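Local atomic coordinates of flavoprotein (Thermotoga maritima, PDB entry 5V8S), a protein that probably works as an oxidoreductase in electron transfer, joining a metallo-beta-lactamase-like domain that holds a mu-oxo-diiron site to a flavodoxin-like domain expected to bind FMN. Residues A[28-36]-A[185-193]; A[49-57]-A[66-77]. The protein carries 1 engineered substitution. One frame throughout, in Å; residues are numbered along the deposited sequence.

Contact 1 of 2, residues A[28-36]-A[185-193]; sequences YVLRIDDDR and YLLPEILDD
With CG anti to the backbone N (chi1 167°) and the chain extended from CG to NE, Arg31 reaches from its strand to the loop 185-193, while Asp33, its CG beside its own backbone N, turns its carboxylate back to meet the guanidinium. Here strand 26-34, flanked by strands 16-22 and 50-59 in the metallo-beta-lactamase-type sheet, is tied to the loop that leads into helix 196-214, and Arg31 supplies both direct hydrogen bonds between the two. NH2 of Arg31 meets Pro188 O at 2.8 Å, in the carbonyl plane on a lone pair; NH1 donates to Ile190 O at 3.1 Å from above that carbonyl's plane. The other edge of the guanidinium holds Asp33 in a side-on salt bridge: Arg31 NE lies 2.7 Å from Asp33 OD1, on its syn lone pair and nearly straight at 170°, and Arg31 NH2 bonds Asp33 OD2. Gripped by two carbonyls and a carboxylate, the group is fixed in rotation, and Trp17 NE1 also bonds Asp33 OD2. Carbon packing flanks this polar centre. Leu187 lays CD2 against Asp33 CB at 3.7 Å, and Val29 CG1 touches Leu191 CD1 at 4.0 Å. A water accepts from Arg31 NH1 and donates to Leu191 O, 2.8 Å away.

Contact 2 of 2, residues A[49-57]-A[66-77]; sequences GISYNAYLV and IDGWKGNYAKEF
Tyr52 meets the segment 66-77 along its whole length, beginning at CB, which packs 3.9 Å from Trp69 CD1. Farther out, Lys70 CB sits over one face of the Tyr52 ring, nearest CE2 and CD2 and offset toward the rim, in a CH-pi contact 4.2 Å from the ring centroid. CE2 also touches CE2 of Tyr73, whose side chain crosses that of Tyr52 at about a right angle. At the tip, Tyr52 OH lies 3.5 Å from Lys70 CD and hydrogen-bonds Asp34 OD2, while Tyr73 OH bonds the other oxygen of the same carboxylate. Lys70 NZ turns off instead to Asn72 OD1 and to a salt bridge with Asp304 of the second subunit. The surrounding structure is a beta-hairpin of the metallo-beta-lactamase-type sheet: strands 50-59 and 62-66 run antiparallel, and Tyr55 and Ile66 form a hydrogen-bonded pair, with Ile66 N to Tyr55 O at 2.7 Å and Tyr55 N to Ile66 O at 3.0 Å. Beyond Ile66 the chain leaves the strand and leads to helix 74-82. Ala54 CB lies 3.9 Å from Phe77 CE1 on that helix, and Phe77 CD1 in turn lies over the centre of the Trp69 ring. Trp69 NE1 hydrogen-bonds Leu30 O on the adjacent strand. Between Asn53 O and Asp67 OD2 a water donates to both, 2.7 Å from the carboxylate oxygen.

In the fold
Both contacts are largely buried and share one sheet, in which strands 26-34 and 50-59 are antiparallel neighbours, so the pair illustrates how a sheet can be joined to different partners on its two sides. Contact 1 attaches a sequence-distant loop through hydrogen bonds from an arginine, itself salt-bridged within its strand, to backbone carbonyls, with leucine packing alongside; contact 2, nested within the loop that contact 1 closes, relies more on strand pairing and on aromatic and aliphatic packing. Solvent is nearer at Asp35 in contact 1, and Lys70 carries contact 2 to the subunit interface. They meet directly where Leu187 packs on Ile50. The diiron site lies about 6 Å from the Tyr52 side chain and about 11 Å from that of Asp34.

Contact 1 of 2, residues A[28-36]-A[185-193]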
# COMPACT_ATOMS: atom_id res chain seq x y z
N TYR A 28 -6.45 -39.70 6.14
CA TYR A 28 -7.53 -38.78 5.80
C TYR A 28 -6.96 -37.38 5.69
O TYR A 28 -6.06 -36.99 6.46
CB TYR A 28 -8.61 -38.76 6.88
CG TYR A 28 -9.31 -40.08 7.04
CD1 TYR A 28 -8.73 -41.11 7.77
CD2 TYR A 28 -10.56 -40.31 6.47
CE1 TYR A 28 -9.36 -42.32 7.92
CE2 TYR A 28 -11.19 -41.53 6.61
CZ TYR A 28 -10.59 -42.53 7.34
OH TYR A 28 -11.20 -43.75 7.48
N VAL A 29 -7.50 -36.60 4.76
CA VAL A 29 -7.32 -35.15 4.76
C VAL A 29 -8.56 -34.51 5.35
O VAL A 29 -9.69 -34.95 5.09
CB VAL A 29 -7.01 -34.58 3.35
CG1 VAL A 29 -8.17 -34.86 2.39
CG2 VAL A 29 -6.68 -33.08 3.43
N LEU A 30 -8.34 -33.45 6.13
CA LEU A 30 -9.38 -32.54 6.60
C LEU A 30 -9.00 -31.17 6.06
O LEU A 30 -8.02 -30.57 6.52
CB LEU A 30 -9.41 -32.50 8.12
CG LEU A 30 -9.78 -33.83 8.78
CD1 LEU A 30 -9.20 -33.90 10.15
CD2 LEU A 30 -11.28 -33.99 8.84
N ARG A 31 -9.75 -30.69 5.07
CA ARG A 31 -9.43 -29.45 4.37
C ARG A 31 -10.59 -28.48 4.52
O ARG A 31 -11.75 -28.85 4.27
CB ARG A 31 -9.17 -29.73 2.87
CG ARG A 31 -9.14 -28.48 1.98
CD ARG A 31 -8.77 -28.77 0.53
NE ARG A 31 -9.41 -27.78 -0.35
CZ ARG A 31 -9.41 -27.84 -1.67
NH1 ARG A 31 -8.77 -28.82 -2.30
NH2 ARG A 31 -10.06 -26.93 -2.38
N ILE A 32 -10.29 -27.25 4.92
CA ILE A 32 -11.28 -26.19 4.95
C ILE A 32 -10.87 -25.11 3.95
O ILE A 32 -9.69 -24.77 3.84
CB ILE A 32 -11.53 -25.63 6.36
CG1 ILE A 32 -12.74 -24.70 6.34
CG2 ILE A 32 -10.29 -24.92 6.92
CD1 ILE A 32 -13.25 -24.30 7.70
N ASP A 33 -11.83 -24.64 3.17
CA ASP A 33 -11.59 -23.64 2.13
C ASP A 33 -11.94 -22.26 2.69
O ASP A 33 -13.12 -21.93 2.85
CB ASP A 33 -12.42 -23.99 0.89
CG ASP A 33 -11.88 -25.20 0.16
OD1 ASP A 33 -10.85 -25.73 0.61
OD2 ASP A 33 -12.48 -25.61 -0.86
N ASP A 34 -10.91 -21.45 2.97
CA ASP A 34 -11.11 -20.14 3.59
C ASP A 34 -11.45 -19.14 2.49
O ASP A 34 -10.57 -18.60 1.82
CB ASP A 34 -9.87 -19.71 4.37
CG ASP A 34 -10.11 -18.49 5.22
OD1 ASP A 34 -11.19 -17.89 5.08
OD2 ASP A 34 -9.23 -18.13 6.02
N ASP A 35 -12.74 -18.88 2.32
CA ASP A 35 -13.21 -17.85 1.41
C ASP A 35 -13.57 -16.55 2.13
O ASP A 35 -14.16 -15.66 1.52
CB ASP A 35 -14.39 -18.34 0.56
CG ASP A 35 -15.59 -18.74 1.39
OD1 ASP A 35 -15.50 -18.77 2.63
OD2 ASP A 35 -16.64 -19.03 0.79
N ARG A 36 -13.22 -16.43 3.41
CA ARG A 36 -13.44 -15.19 4.15
C ARG A 36 -12.21 -14.29 4.11
O ARG A 36 -12.34 -13.06 3.99
CB ARG A 36 -13.80 -15.49 5.61
CG ARG A 36 -15.15 -16.17 5.82
CD ARG A 36 -15.46 -16.37 7.32
NE ARG A 36 -16.48 -17.38 7.56
CZ ARG A 36 -16.75 -17.90 8.76
NH1 ARG A 36 -16.07 -17.52 9.83
NH2 ARG A 36 -17.71 -18.81 8.88
N TYR A 185 -1.87 -20.80 -2.90
CA TYR A 185 -3.19 -20.20 -2.78
C TYR A 185 -4.15 -20.89 -3.75
O TYR A 185 -3.75 -21.78 -4.51
CB TYR A 185 -3.13 -18.71 -3.10
CG TYR A 185 -2.23 -17.88 -2.20
CD1 TYR A 185 -2.40 -17.87 -0.82
CD2 TYR A 185 -1.24 -17.08 -2.74
CE1 TYR A 185 -1.60 -17.06 0.01
CE2 TYR A 185 -0.44 -16.27 -1.94
CZ TYR A 185 -0.62 -16.27 -0.56
OH TYR A 185 0.17 -15.47 0.26
N LEU A 186 -5.42 -20.46 -3.74
CA LEU A 186 -6.52 -20.95 -4.58
C LEU A 186 -7.31 -22.05 -3.88
O LEU A 186 -6.76 -22.83 -3.10
CB LEU A 186 -6.04 -21.46 -5.97
CG LEU A 186 -7.15 -21.71 -7.02
CD1 LEU A 186 -7.79 -20.44 -7.53
CD2 LEU A 186 -6.62 -22.53 -8.20
N LEU A 187 -8.60 -22.13 -4.19
CA LEU A 187 -9.46 -23.19 -3.67
C LEU A 187 -9.90 -24.09 -4.81
O LEU A 187 -11.04 -23.97 -5.30
CB LEU A 187 -10.68 -22.56 -3.00
CG LEU A 187 -10.35 -21.58 -1.88
CD1 LEU A 187 -11.63 -20.88 -1.40
CD2 LEU A 187 -9.62 -22.29 -0.74
N PRO A 188 -9.05 -25.01 -5.27
CA PRO A 188 -9.37 -25.79 -6.46
C PRO A 188 -10.56 -26.70 -6.22
O PRO A 188 -10.84 -27.13 -5.10
CB PRO A 188 -8.09 -26.59 -6.71
CG PRO A 188 -7.04 -25.97 -5.87
CD PRO A 188 -7.73 -25.37 -4.71
N GLU A 189 -11.21 -27.04 -7.32
CA GLU A 189 -12.45 -27.80 -7.29
C GLU A 189 -12.24 -29.29 -7.04
O GLU A 189 -13.21 -30.05 -7.13
CB GLU A 189 -13.20 -27.60 -8.62
CG GLU A 189 -12.99 -26.22 -9.28
CD GLU A 189 -14.02 -25.92 -10.37
OE1 GLU A 189 -13.64 -25.39 -11.44
OE2 GLU A 189 -15.22 -26.23 -10.17
N ILE A 190 -11.02 -29.73 -6.73
CA ILE A 190 -10.73 -31.12 -6.39
C ILE A 190 -9.59 -31.13 -5.38
O ILE A 190 -8.97 -30.10 -5.11
CB ILE A 190 -10.43 -32.00 -7.63
CG1 ILE A 190 -9.17 -31.56 -8.36
CG2 ILE A 190 -11.63 -32.02 -8.59
CD1 ILE A 190 -8.74 -32.62 -9.42
N LEU A 191 -9.32 -32.30 -4.79
CA LEU A 191 -8.32 -32.39 -3.74
C LEU A 191 -6.90 -32.52 -4.27
O LEU A 191 -5.95 -32.09 -3.60
CB LEU A 191 -8.58 -33.59 -2.82
CG LEU A 191 -9.79 -33.53 -1.89
CD1 LEU A 191 -10.00 -34.86 -1.20
CD2 LEU A 191 -9.55 -32.45 -0.88
N ASP A 192 -6.72 -33.21 -5.40
CA ASP A 192 -5.38 -33.65 -5.78
C ASP A 192 -5.00 -33.22 -7.19
O ASP A 192 -5.70 -32.41 -7.81
CB ASP A 192 -5.25 -35.17 -5.62
CG ASP A 192 -6.04 -35.96 -6.66
OD1 ASP A 192 -6.84 -35.35 -7.40
OD2 ASP A 192 -5.86 -37.19 -6.72
N ASP A 193 -3.86 -33.73 -7.67
CA ASP A 193 -3.25 -33.32 -8.93
C ASP A 193 -3.66 -34.21 -10.11
O ASP A 193 -2.86 -34.39 -11.03
CB ASP A 193 -1.73 -33.27 -8.79
CG ASP A 193 -1.09 -34.63 -8.50
OD1 ASP A 193 -1.76 -35.49 -7.88
OD2 ASP A 193 0.09 -34.84 -8.88
O HOH W 1 -6.47 -30.33 -1.44

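Contact 2 of 2, residues A[49-57]-A[66-77]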
# COMPACT_ATOMS: atom_id res chain seq x y z
N GLY A 49 -8.59 -16.98 -2.29
CA GLY A 49 -8.65 -17.76 -1.07
C GLY A 49 -7.46 -18.69 -0.89
O GLY A 49 -6.53 -18.77 -1.69
N ILE A 50 -7.54 -19.44 0.21
CA ILE A 50 -6.52 -20.41 0.59
C ILE A 50 -7.20 -21.48 1.42
O ILE A 50 -8.15 -21.20 2.15
CB ILE A 50 -5.36 -19.73 1.35
CG1 ILE A 50 -4.17 -20.68 1.49
CG2 ILE A 50 -5.85 -19.19 2.71
CD1 ILE A 50 -2.97 -20.07 2.24
N SER A 51 -6.72 -22.72 1.29
CA SER A 51 -7.22 -23.79 2.13
C SER A 51 -6.25 -24.04 3.28
O SER A 51 -5.07 -23.72 3.22
CB SER A 51 -7.43 -25.09 1.33
OG SER A 51 -6.22 -25.77 1.07
N TYR A 52 -6.79 -24.64 4.35
CA TYR A 52 -5.98 -25.18 5.45
C TYR A 52 -6.21 -26.68 5.46
O TYR A 52 -7.36 -27.14 5.54
CB TYR A 52 -6.30 -24.55 6.82
CG TYR A 52 -6.39 -23.05 6.73
CD1 TYR A 52 -5.29 -22.31 6.33
CD2 TYR A 52 -7.57 -22.41 6.98
CE1 TYR A 52 -5.36 -20.93 6.16
CE2 TYR A 52 -7.66 -21.01 6.83
CZ TYR A 52 -6.55 -20.28 6.41
OH TYR A 52 -6.60 -18.90 6.22
N ASN A 53 -5.12 -27.45 5.38
CA ASN A 53 -5.19 -28.90 5.24
C ASN A 53 -4.52 -29.55 6.44
O ASN A 53 -3.35 -29.29 6.70
CB ASN A 53 -4.44 -29.39 4.00
CG ASN A 53 -4.87 -28.71 2.70
OD1 ASN A 53 -5.98 -28.16 2.58
ND2 ASN A 53 -3.99 -28.75 1.71
N ALA A 54 -5.26 -30.40 7.14
CA ALA A 54 -4.71 -31.23 8.20
C ALA A 54 -4.93 -32.69 7.82
O ALA A 54 -5.72 -32.99 6.94
CB ALA A 54 -5.40 -30.92 9.53
N TYR A 55 -4.22 -33.59 8.50
CA TYR A 55 -4.25 -35.00 8.11
C TYR A 55 -4.38 -35.87 9.35
O TYR A 55 -3.87 -35.52 10.42
CB TYR A 55 -2.98 -35.40 7.35
CG TYR A 55 -2.81 -34.58 6.09
CD1 TYR A 55 -2.17 -33.35 6.12
CD2 TYR A 55 -3.34 -35.00 4.88
CE1 TYR A 55 -2.05 -32.56 4.98
CE2 TYR A 55 -3.22 -34.23 3.74
CZ TYR A 55 -2.58 -33.02 3.79
OH TYR A 55 -2.48 -32.29 2.63
N LEU A 56 -5.05 -37.01 9.19
CA LEU A 56 -5.15 -38.00 10.26
C LEU A 56 -4.66 -39.35 9.73
O LEU A 56 -5.15 -39.83 8.70
CB LEU A 56 -6.59 -38.14 10.76
CG LEU A 56 -6.76 -39.16 11.90
CD1 LEU A 56 -6.24 -38.57 13.20
CD2 LEU A 56 -8.21 -39.59 12.04
N VAL A 57 -3.71 -39.95 10.44
CA VAL A 57 -3.17 -41.26 10.08
C VAL A 57 -3.66 -42.23 11.14
O VAL A 57 -3.31 -42.10 12.31
CB VAL A 57 -1.63 -41.26 10.01
CG1 VAL A 57 -1.14 -42.55 9.35
CG2 VAL A 57 -1.11 -40.04 9.25
N ILE A 66 -1.92 -34.56 12.08
CA ILE A 66 -0.80 -33.80 11.53
C ILE A 66 -1.33 -32.43 11.13
O ILE A 66 -2.16 -32.30 10.23
CB ILE A 66 -0.12 -34.52 10.35
CG1 ILE A 66 0.36 -35.90 10.85
CG2 ILE A 66 1.05 -33.68 9.80
CD1 ILE A 66 1.11 -36.70 9.82
N ASP A 67 -0.86 -31.41 11.85
CA ASP A 67 -1.23 -30.01 11.64
C ASP A 67 -2.71 -29.76 11.97
O ASP A 67 -3.34 -30.59 12.63
CB ASP A 67 -0.78 -29.56 10.25
CG ASP A 67 0.77 -29.65 10.08
OD1 ASP A 67 1.51 -29.40 11.08
OD2 ASP A 67 1.25 -30.00 8.99
N GLY A 68 -3.25 -28.61 11.58
CA GLY A 68 -4.58 -28.22 12.00
C GLY A 68 -5.12 -27.11 11.11
O GLY A 68 -4.67 -26.93 9.97
N TRP A 69 -6.07 -26.34 11.65
CA TRP A 69 -6.71 -25.25 10.92
C TRP A 69 -6.57 -23.94 11.69
O TRP A 69 -6.27 -23.92 12.88
CB TRP A 69 -8.22 -25.49 10.74
CG TRP A 69 -8.61 -26.62 9.81
CD1 TRP A 69 -7.79 -27.39 9.05
CD2 TRP A 69 -9.94 -27.09 9.58
NE1 TRP A 69 -8.53 -28.32 8.36
CE2 TRP A 69 -9.85 -28.16 8.68
CE3 TRP A 69 -11.20 -26.71 10.06
CZ2 TRP A 69 -10.97 -28.86 8.23
CZ3 TRP A 69 -12.31 -27.41 9.63
CH2 TRP A 69 -12.18 -28.46 8.71
N LYS A 70 -6.80 -22.84 10.99
CA LYS A 70 -6.73 -21.52 11.61
C LYS A 70 -7.76 -21.43 12.73
O LYS A 70 -8.82 -22.05 12.68
CB LYS A 70 -7.01 -20.47 10.53
CG LYS A 70 -6.70 -19.04 10.95
CD LYS A 70 -6.72 -18.15 9.68
CE LYS A 70 -6.66 -16.67 9.95
NZ LYS A 70 -8.02 -16.17 10.10
N GLY A 71 -7.45 -20.59 13.73
CA GLY A 71 -8.20 -20.59 14.98
C GLY A 71 -9.66 -20.21 14.85
O GLY A 71 -10.49 -20.67 15.63
N ASN A 72 -10.00 -19.32 13.90
CA ASN A 72 -11.40 -18.95 13.73
C ASN A 72 -12.26 -20.11 13.22
O ASN A 72 -13.49 -20.00 13.23
CB ASN A 72 -11.56 -17.70 12.83
CG ASN A 72 -10.89 -17.84 11.48
OD1 ASN A 72 -9.80 -18.38 11.36
ND2 ASN A 72 -11.54 -17.33 10.44
N TYR A 73 -11.64 -21.22 12.83
CA TYR A 73 -12.35 -22.40 12.36
C TYR A 73 -12.17 -23.59 13.32
O TYR A 73 -12.36 -24.74 12.91
CB TYR A 73 -11.87 -22.75 10.95
CG TYR A 73 -12.17 -21.69 9.90
CD1 TYR A 73 -13.48 -21.34 9.61
CD2 TYR A 73 -11.15 -21.06 9.20
CE1 TYR A 73 -13.77 -20.38 8.66
CE2 TYR A 73 -11.43 -20.09 8.22
CZ TYR A 73 -12.74 -19.76 7.96
OH TYR A 73 -13.04 -18.80 7.01
N ALA A 74 -11.83 -23.33 14.58
CA ALA A 74 -11.53 -24.42 15.52
C ALA A 74 -12.76 -25.28 15.80
O ALA A 74 -12.65 -26.50 15.91
CB ALA A 74 -10.97 -23.84 16.82
N LYS A 75 -13.93 -24.66 15.94
CA LYS A 75 -15.15 -25.43 16.17
C LYS A 75 -15.44 -26.33 14.98
O LYS A 75 -15.80 -27.50 15.15
CB LYS A 75 -16.33 -24.49 16.43
CG LYS A 75 -17.70 -25.18 16.48
CD LYS A 75 -18.84 -24.22 16.15
CE LYS A 75 -20.06 -24.97 15.63
NZ LYS A 75 -20.56 -25.98 16.61
N GLU A 76 -15.30 -25.78 13.77
CA GLU A 76 -15.49 -26.56 12.56
C GLU A 76 -14.49 -27.71 12.49
O GLU A 76 -14.84 -28.82 12.06
CB GLU A 76 -15.36 -25.65 11.34
CG GLU A 76 -16.50 -24.65 11.16
CD GLU A 76 -16.31 -23.32 11.90
OE1 GLU A 76 -15.43 -23.21 12.78
OE2 GLU A 76 -17.03 -22.35 11.56
N PHE A 77 -13.25 -27.47 12.92
CA PHE A 77 -12.23 -28.52 12.88
C PHE A 77 -12.58 -29.68 13.79
O PHE A 77 -12.49 -30.85 13.40
CB PHE A 77 -10.86 -27.94 13.28
CG PHE A 77 -9.78 -28.96 13.28
CD1 PHE A 77 -9.27 -29.46 12.10
CD2 PHE A 77 -9.27 -29.45 14.48
CE1 PHE A 77 -8.28 -30.43 12.11
CE2 PHE A 77 -8.29 -30.41 14.49
CZ PHE A 77 -7.79 -30.89 13.32
O HOH W 2 -0.44 -29.82 6.90